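Local coordinates for protein Non-reducing end alpha-L-arabinofuranosidase BoGH43B (Bacteroides ovatus, PDB 5JOZ) that removes terminal non-reducing alpha-L-arabinofuranose residues from the side branches of xyloglucan, turning S units into X units during periplasmic breakdown of the polysaccharide, at residues G38-H43 and I53-S58; E34-L39 and E61-M66. All blocks are in the same frame, centred on the assembly; numbering follows the deposited sequence.

Both contacts are largely buried, and both start from the same run of chain, sharing G38 and L39. Interaction 1 is a beta hairpin within one four-stranded antiparallel blade of the five-bladed GH43 beta-propeller: backbone hydrogen bonds run along it, and aliphatic side chains and one imidazole pack on it. Interaction 2 lies beside that blade, where the chain before strand 40-44 meets the loop after strand 51-55 through a ring edge, a leucine methyl and one bridging water, with less than half the buried surface. The two touch as well, H55 packing against P37 and L57 against N62. Hairpin pairing continues past the corner at L39 to G38; looser packing takes over before it.

Interaction 1. Residues G38-H43 and I53-S58; sequences GLPVYH and IGHALS
V41 and I53 meet at the bulged end of this hairpin, where I53 and G54 both face V41 in a classic beta bulge. Strand 51-55 is an outermost strand of its propeller blade. I53 turns CG1 between its own backbone N and carbonyl carbon (chi1 61°), which brings that methylene to 3.2 Å from V41 O, the same oxygen that accepts I53 N. V41 answers with CG1, 3.9 Å from I53 CG1, while its other methyl, CG2, lies near A56 N. Beyond the bulge, I53 CG2 rests on the CB of H43, whose NE2 bonds to D25.

On the face carrying P40 and H55, the imidazole crosses the proline. H55 holds CG beside its backbone N, anti to the carbonyl carbon (chi1 -60°), which brings CD2 to 3.5 Å from P40 CA; H55 CB lies 3.3 Å from G38 O. At the corner, L39 CD1 reaches L57 CD1 at 3.6 Å, and A56 CB packs on L39 CB at 3.8 Å. Pairing continues past the corner at L39 and A56, with A56 N giving a nearly straight 2.8 Å bond to L39 O and G38 and L57 exchanging a pair.

The L39 side chain lies about 8 Å from that of D16, the inferred proton acceptor. Across the hairpin, five main-chain bonds carry the polar pairing and the side chains add mainly apolar packing.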
ATOM      1  N   GLY A  38      -4.839   5.166  -6.380  1.00 24.26           N
ATOM      2  CA  GLY A  38      -4.708   5.254  -4.927  1.00 24.16           C
ATOM      3  C   GLY A  38      -5.787   4.450  -4.255  1.00 21.62           C
ATOM      4  O   GLY A  38      -6.853   4.232  -4.843  1.00 22.33           O
ATOM      5  N   LEU A  39      -5.497   4.013  -3.026  1.00 20.54           N
ATOM      6  CA  LEU A  39      -6.446   3.312  -2.158  1.00 20.04           C
ATOM      7  C   LEU A  39      -7.099   2.099  -2.809  1.00 19.88           C
ATOM      8  O   LEU A  39      -8.283   2.137  -3.150  1.00 21.49           O
ATOM      9  CB  LEU A  39      -7.515   4.307  -1.670  1.00 20.67           C
ATOM     10  CG  LEU A  39      -6.967   5.639  -1.141  1.00 21.29           C
ATOM     11  CD1 LEU A  39      -8.082   6.527  -0.578  1.00 21.97           C
ATOM     12  CD2 LEU A  39      -5.878   5.377  -0.114  1.00 21.41           C
ATOM     13  N   PRO A  40      -6.332   1.010  -2.990  1.00 21.83           N
ATOM     14  CA  PRO A  40      -6.925  -0.186  -3.562  1.00 20.49           C
ATOM     15  C   PRO A  40      -8.041  -0.752  -2.693  1.00 21.65           C
ATOM     16  O   PRO A  40      -7.964  -0.688  -1.461  1.00 19.65           O
ATOM     17  CB  PRO A  40      -5.740  -1.153  -3.648  1.00 20.93           C
ATOM     18  CG  PRO A  40      -4.803  -0.687  -2.609  1.00 21.91           C
ATOM     19  CD  PRO A  40      -4.906   0.802  -2.690  1.00 21.67           C
ATOM     20  N   VAL A  41      -9.069  -1.276  -3.349  1.00 24.05           N
ATOM     21  CA  VAL A  41     -10.212  -1.904  -2.702  1.00 24.58           C
ATOM     22  C   VAL A  41     -10.112  -3.405  -2.922  1.00 26.28           C
ATOM     23  O   VAL A  41     -10.255  -3.866  -4.050  1.00 26.87           O
ATOM     24  CB  VAL A  41     -11.545  -1.447  -3.328  1.00 23.64           C
ATOM     25  CG1 VAL A  41     -12.719  -2.166  -2.670  1.00 24.53           C
ATOM     26  CG2 VAL A  41     -11.705   0.058  -3.230  1.00 23.25           C
ATOM     27  N   TYR A  42      -9.901  -4.156  -1.840  1.00 26.39           N
ATOM     28  CA  TYR A  42      -9.899  -5.619  -1.872  1.00 23.51           C
ATOM     29  C   TYR A  42     -11.266  -6.165  -1.417  1.00 24.07           C
ATOM     30  O   TYR A  42     -11.952  -5.532  -0.629  1.00 22.49           O
ATOM     31  CB  TYR A  42      -8.792  -6.167  -0.967  1.00 22.99           C
ATOM     32  CG  TYR A  42      -7.393  -5.674  -1.297  1.00 21.89           C
ATOM     33  CD1 TYR A  42      -6.581  -6.345  -2.234  1.00 20.85           C
ATOM     34  CD2 TYR A  42      -6.872  -4.546  -0.671  1.00 21.68           C
ATOM     35  CE1 TYR A  42      -5.295  -5.898  -2.518  1.00 20.90           C
ATOM     36  CE2 TYR A  42      -5.591  -4.084  -0.953  1.00 22.27           C
ATOM     37  CZ  TYR A  42      -4.801  -4.761  -1.876  1.00 23.70           C
ATOM     38  OH  TYR A  42      -3.532  -4.274  -2.150  1.00 23.59           O
ATOM     39  N   HIS A  43     -11.628  -7.349  -1.912  1.00 22.89           N
ATOM     40  CA  HIS A  43     -12.909  -7.990  -1.639  1.00 23.58           C
ATOM     41  C   HIS A  43     -12.654  -9.390  -1.079  1.00 24.24           C
ATOM     42  O   HIS A  43     -11.789 -10.092  -1.572  1.00 25.03           O
ATOM     43  CB  HIS A  43     -13.716  -8.055  -2.933  1.00 25.38           C
ATOM     44  CG  HIS A  43     -15.029  -8.767  -2.815  1.00 28.80           C
ATOM     45  ND1 HIS A  43     -15.608  -9.423  -3.879  1.00 30.06           N
ATOM     46  CD2 HIS A  43     -15.881  -8.914  -1.775  1.00 32.51           C
ATOM     47  CE1 HIS A  43     -16.751  -9.957  -3.496  1.00 29.36           C
ATOM     48  NE2 HIS A  43     -16.943  -9.660  -2.225  1.00 35.96           N
ATOM     49  N   ILE A  53     -10.258  -5.545  -6.546  1.00 23.69           N
ATOM     50  CA  ILE A  53     -11.385  -5.254  -7.463  1.00 24.65           C
ATOM     51  C   ILE A  53     -11.421  -3.837  -8.045  1.00 25.61           C
ATOM     52  O   ILE A  53     -12.137  -3.585  -9.016  1.00 25.61           O
ATOM     53  CB  ILE A  53     -12.764  -5.556  -6.813  1.00 27.50           C
ATOM     54  CG1 ILE A  53     -13.009  -4.707  -5.555  1.00 26.97           C
ATOM     55  CG2 ILE A  53     -12.895  -7.043  -6.484  1.00 26.10           C
ATOM     56  CD1 ILE A  53     -14.482  -4.580  -5.232  1.00 29.36           C
ATOM     57  N   GLY A  54     -10.673  -2.911  -7.456  1.00 23.58           N
ATOM     58  CA  GLY A  54     -10.647  -1.542  -7.947  1.00 23.26           C
ATOM     59  C   GLY A  54      -9.780  -0.693  -7.051  1.00 24.77           C
ATOM     60  O   GLY A  54      -9.057  -1.214  -6.194  1.00 23.99           O
ATOM     61  N   HIS A  55      -9.842   0.614  -7.266  1.00 22.40           N
ATOM     62  CA  HIS A  55      -9.176   1.584  -6.411  1.00 23.50           C
ATOM     63  C   HIS A  55     -10.156   2.718  -6.153  1.00 24.13           C
ATOM     64  O   HIS A  55     -10.919   3.096  -7.043  1.00 30.65           O
ATOM     65  CB  HIS A  55      -7.904   2.098  -7.094  1.00 23.83           C
ATOM     66  CG  HIS A  55      -6.909   1.021  -7.397  1.00 26.12           C
ATOM     67  ND1 HIS A  55      -7.072   0.135  -8.439  1.00 28.54           N
ATOM     68  CD2 HIS A  55      -5.749   0.677  -6.790  1.00 25.13           C
ATOM     69  CE1 HIS A  55      -6.064  -0.720  -8.447  1.00 25.79           C
ATOM     70  NE2 HIS A  55      -5.244  -0.406  -7.464  1.00 25.08           N
ATOM     71  N   ALA A  56     -10.153   3.257  -4.940  1.00 24.68           N
ATOM     72  CA  ALA A  56     -11.041   4.372  -4.614  1.00 24.96           C
ATOM     73  C   ALA A  56     -10.686   5.592  -5.450  1.00 27.16           C
ATOM     74  O   ALA A  56     -11.568   6.337  -5.860  1.00 29.32           O
ATOM     75  CB  ALA A  56     -10.975   4.715  -3.143  1.00 25.43           C
ATOM     76  N   LEU A  57      -9.391   5.774  -5.706  1.00 27.87           N
ATOM     77  CA  LEU A  57      -8.885   6.941  -6.416  1.00 27.77           C
ATOM     78  C   LEU A  57      -8.209   6.524  -7.742  1.00 29.54           C
ATOM     79  O   LEU A  57      -6.974   6.541  -7.885  1.00 31.74           O
ATOM     80  CB  LEU A  57      -7.953   7.739  -5.484  1.00 28.20           C
ATOM     81  CG  LEU A  57      -8.398   7.955  -4.019  1.00 27.23           C
ATOM     82  CD1 LEU A  57      -7.330   8.739  -3.285  1.00 28.09           C
ATOM     83  CD2 LEU A  57      -9.755   8.664  -3.893  1.00 29.37           C
ATOM     84  N   SER A  58      -9.063   6.167  -8.704  1.00 29.91           N
ATOM     85  CA  SER A  58      -8.663   5.706 -10.045  1.00 32.03           C
ATOM     86  C   SER A  58      -8.535   6.816 -11.111  1.00 33.49           C
ATOM     87  O   SER A  58      -8.266   6.503 -12.279  1.00 28.67           O
ATOM     88  CB  SER A  58      -9.667   4.656 -10.560  1.00 32.16           C
ATOM     89  OG  SER A  58      -9.799   3.550  -9.676  1.00 36.50           O
TER

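Interaction 2. Residues E34-L39 and E61-M66; sequences EYFPGL and ENNPLM
The F36 ring receives N63 at its edge: N63 CB lies near the ring plane, 4.0 Å from F36 CD1, and the two side chains run past each other in opposite directions. The amide of N63 is turned 34° from the ring, so this is neither a stack nor a perpendicular meeting. On the other flat group, the Y35 ring, one face carries the carboxylate carbon of E34, set off toward the rim. The ring of F480 stacks with that of Y35, and Y35 OH bonds to R392, which also forms a salt bridge with E34. Strand 35-36 pairs antiparallel with strand 325-326, so the contact sits where the catalytic propeller meets the C-terminal concanavalin-like part.

N63 extends CG anti to its backbone N (chi1 -155°), which carries the amide in over the chain at G38. There ND2 comes to 3.5 Å from G38 CA, a place that suits a residue without a side chain. The same ND2 gives a hydrogen to a water at 3.1 Å, and that water donates in turn to Y35 O at 2.7 Å, while OD1 is taken by Q75. Both ends of the amide thus have partners, which should fix its rotation.

The CD1 methyl of L65 lies 3.6 Å from the carbonyl oxygen E34 O and, more loosely, 4.2 Å from F36 CB.

Between the two segments the one polar connection is the water, and the rest is van der Waals contact; from outside, Q75 holds N63, and the N328 amide bridges two backbone atoms of the loop, ND2 to N63 O and OD1 to L65 N.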
ATOM      1  N   GLU A  34       2.386   8.088  -2.671  1.00 23.80           N
ATOM      2  CA  GLU A  34       2.576   8.693  -4.003  1.00 25.04           C
ATOM      3  C   GLU A  34       2.094   7.820  -5.174  1.00 25.81           C
ATOM      4  O   GLU A  34       2.226   8.245  -6.330  1.00 23.50           O
ATOM      5  CB  GLU A  34       4.052   9.084  -4.238  1.00 21.37           C
ATOM      6  CG  GLU A  34       4.983   7.941  -4.648  1.00 23.17           C
ATOM      7  CD  GLU A  34       5.626   7.207  -3.485  1.00 28.03           C
ATOM      8  OE1 GLU A  34       5.084   7.269  -2.347  1.00 26.81           O
ATOM      9  OE2 GLU A  34       6.690   6.572  -3.712  1.00 24.74           O
ATOM     10  N   TYR A  35       1.572   6.616  -4.898  1.00 23.78           N
ATOM     11  CA  TYR A  35       1.258   5.654  -5.968  1.00 23.51           C
ATOM     12  C   TYR A  35      -0.153   5.779  -6.511  1.00 23.37           C
ATOM     13  O   TYR A  35      -1.090   6.015  -5.743  1.00 26.89           O
ATOM     14  CB  TYR A  35       1.524   4.229  -5.501  1.00 23.07           C
ATOM     15  CG  TYR A  35       2.996   3.958  -5.305  1.00 22.16           C
ATOM     16  CD1 TYR A  35       3.858   3.830  -6.400  1.00 21.69           C
ATOM     17  CD2 TYR A  35       3.533   3.827  -4.031  1.00 22.44           C
ATOM     18  CE1 TYR A  35       5.217   3.581  -6.227  1.00 22.85           C
ATOM     19  CE2 TYR A  35       4.884   3.564  -3.846  1.00 26.00           C
ATOM     20  CZ  TYR A  35       5.726   3.453  -4.946  1.00 24.89           C
ATOM     21  OH  TYR A  35       7.065   3.214  -4.740  1.00 23.86           O
ATOM     22  N   PHE A  36      -0.289   5.615  -7.838  1.00 22.24           N
ATOM     23  CA  PHE A  36      -1.566   5.760  -8.557  1.00 21.39           C
ATOM     24  C   PHE A  36      -1.847   4.485  -9.342  1.00 20.58           C
ATOM     25  O   PHE A  36      -0.921   3.912  -9.903  1.00 25.43           O
ATOM     26  CB  PHE A  36      -1.499   6.943  -9.529  1.00 24.31           C
ATOM     27  CG  PHE A  36      -2.796   7.235 -10.238  1.00 24.30           C
ATOM     28  CD1 PHE A  36      -3.731   8.093  -9.677  1.00 26.30           C
ATOM     29  CD2 PHE A  36      -3.078   6.668 -11.477  1.00 28.56           C
ATOM     30  CE1 PHE A  36      -4.924   8.364 -10.333  1.00 28.12           C
ATOM     31  CE2 PHE A  36      -4.268   6.941 -12.145  1.00 28.52           C
ATOM     32  CZ  PHE A  36      -5.192   7.791 -11.572  1.00 27.82           C
ATOM     33  N   PRO A  37      -3.083   4.008  -9.397  1.00 21.80           N
ATOM     34  CA  PRO A  37      -4.224   4.511  -8.639  1.00 21.31           C
ATOM     35  C   PRO A  37      -4.103   4.338  -7.102  1.00 21.55           C
ATOM     36  O   PRO A  37      -3.321   3.518  -6.598  1.00 19.99           O
ATOM     37  CB  PRO A  37      -5.397   3.730  -9.227  1.00 23.89           C
ATOM     38  CG  PRO A  37      -4.811   2.490  -9.808  1.00 25.23           C
ATOM     39  CD  PRO A  37      -3.434   2.864 -10.258  1.00 26.81           C
ATOM     40  N   GLY A  38      -4.839   5.166  -6.380  1.00 24.26           N
ATOM     41  CA  GLY A  38      -4.708   5.254  -4.927  1.00 24.16           C
ATOM     42  C   GLY A  38      -5.787   4.450  -4.255  1.00 21.62           C
ATOM     43  O   GLY A  38      -6.853   4.232  -4.843  1.00 22.33           O
ATOM     44  N   LEU A  39      -5.497   4.013  -3.026  1.00 20.54           N
ATOM     45  CA  LEU A  39      -6.446   3.312  -2.158  1.00 20.04           C
ATOM     46  C   LEU A  39      -7.099   2.099  -2.809  1.00 19.88           C
ATOM     47  O   LEU A  39      -8.283   2.137  -3.150  1.00 21.49           O
ATOM     48  CB  LEU A  39      -7.515   4.307  -1.670  1.00 20.67           C
ATOM     49  CG  LEU A  39      -6.967   5.639  -1.141  1.00 21.29           C
ATOM     50  CD1 LEU A  39      -8.082   6.527  -0.578  1.00 21.97           C
ATOM     51  CD2 LEU A  39      -5.878   5.377  -0.114  1.00 21.41           C
ATOM     52  N   GLU A  61      -8.446  13.543 -10.958  1.00 34.93           N
ATOM     53  CA  GLU A  61      -9.205  14.566 -10.209  1.00 46.26           C
ATOM     54  C   GLU A  61      -9.496  14.163  -8.755  1.00 39.97           C
ATOM     55  O   GLU A  61      -9.608  15.036  -7.902  1.00 42.74           O
ATOM     56  CB  GLU A  61     -10.477  15.020 -10.945  1.00 50.54           C
ATOM     57  CG  GLU A  61     -11.512  13.942 -11.244  1.00 61.36           C
ATOM     58  CD  GLU A  61     -11.539  13.484 -12.699  1.00 68.35           C
ATOM     59  OE1 GLU A  61     -10.453  13.328 -13.317  1.00 61.48           O
ATOM     60  OE2 GLU A  61     -12.664  13.261 -13.212  1.00 67.64           O
ATOM     61  N   ASN A  62      -9.594  12.858  -8.474  1.00 42.64           N
ATOM     62  CA  ASN A  62      -9.703  12.366  -7.080  1.00 38.39           C
ATOM     63  C   ASN A  62      -8.394  11.847  -6.439  1.00 35.20           C
ATOM     64  O   ASN A  62      -8.415  11.455  -5.278  1.00 38.32           O
ATOM     65  CB  ASN A  62     -10.885  11.380  -6.882  1.00 32.42           C
ATOM     66  CG  ASN A  62     -10.770  10.097  -7.693  1.00 33.07           C
ATOM     67  OD1 ASN A  62      -9.698   9.708  -8.141  1.00 31.87           O
ATOM     68  ND2 ASN A  62     -11.905   9.426  -7.881  1.00 33.64           N
ATOM     69  N   ASN A  63      -7.275  11.847  -7.173  1.00 32.48           N
ATOM     70  CA  ASN A  63      -5.944  11.666  -6.559  1.00 35.83           C
ATOM     71  C   ASN A  63      -4.943  12.662  -7.166  1.00 36.12           C
ATOM     72  O   ASN A  63      -4.098  12.284  -7.982  1.00 38.01           O
ATOM     73  CB  ASN A  63      -5.441  10.202  -6.692  1.00 38.18           C
ATOM     74  CG  ASN A  63      -4.418   9.793  -5.602  1.00 35.77           C
ATOM     75  OD1 ASN A  63      -4.051  10.576  -4.722  1.00 37.94           O
ATOM     76  ND2 ASN A  63      -3.958   8.547  -5.670  1.00 31.46           N
ATOM     77  N   PRO A  64      -5.043  13.948  -6.777  1.00 37.02           N
ATOM     78  CA  PRO A  64      -4.019  14.930  -7.176  1.00 36.92           C
ATOM     79  C   PRO A  64      -2.698  14.676  -6.451  1.00 32.98           C
ATOM     80  O   PRO A  64      -2.640  14.805  -5.227  1.00 33.68           O
ATOM     81  CB  PRO A  64      -4.628  16.280  -6.755  1.00 36.76           C
ATOM     82  CG  PRO A  64      -5.633  15.951  -5.706  1.00 38.48           C
ATOM     83  CD  PRO A  64      -6.143  14.570  -6.011  1.00 37.48           C
ATOM     84  N   LEU A  65      -1.661  14.302  -7.200  1.00 30.65           N
ATOM     85  CA  LEU A  65      -0.394  13.854  -6.608  1.00 30.50           C
ATOM     86  C   LEU A  65       0.862  14.612  -7.015  1.00 34.89           C
ATOM     87  O   LEU A  65       1.915  14.404  -6.401  1.00 30.15           O
ATOM     88  CB  LEU A  65      -0.194  12.364  -6.899  1.00 30.43           C
ATOM     89  CG  LEU A  65      -1.089  11.402  -6.105  1.00 29.42           C
ATOM     90  CD1 LEU A  65      -0.934   9.994  -6.639  1.00 30.39           C
ATOM     91  CD2 LEU A  65      -0.752  11.439  -4.622  1.00 29.53           C
ATOM     92  N   MET A  66       0.772  15.488  -8.018  1.00 40.69           N
ATOM     93  CA  MET A  66       1.976  16.117  -8.584  1.00 40.99           C
ATOM     94  C   MET A  66       2.668  17.003  -7.546  1.00 38.47           C
ATOM     95  O   MET A  66       2.009  17.715  -6.770  1.00 38.66           O
ATOM     96  CB  MET A  66       1.640  16.924  -9.848  1.00 42.72           C
ATOM     97  CG  MET A  66       1.129  16.092 -11.029  1.00 53.87           C
ATOM     98  SD  MET A  66       2.214  14.754 -11.626  1.00 53.02           S
ATOM     99  CE  MET A  66       1.956  14.901 -13.395  1.00 56.96           C
TER
HETATM  100  O   HOH W   1      -1.923   7.466  -3.643  1.00 21.45           O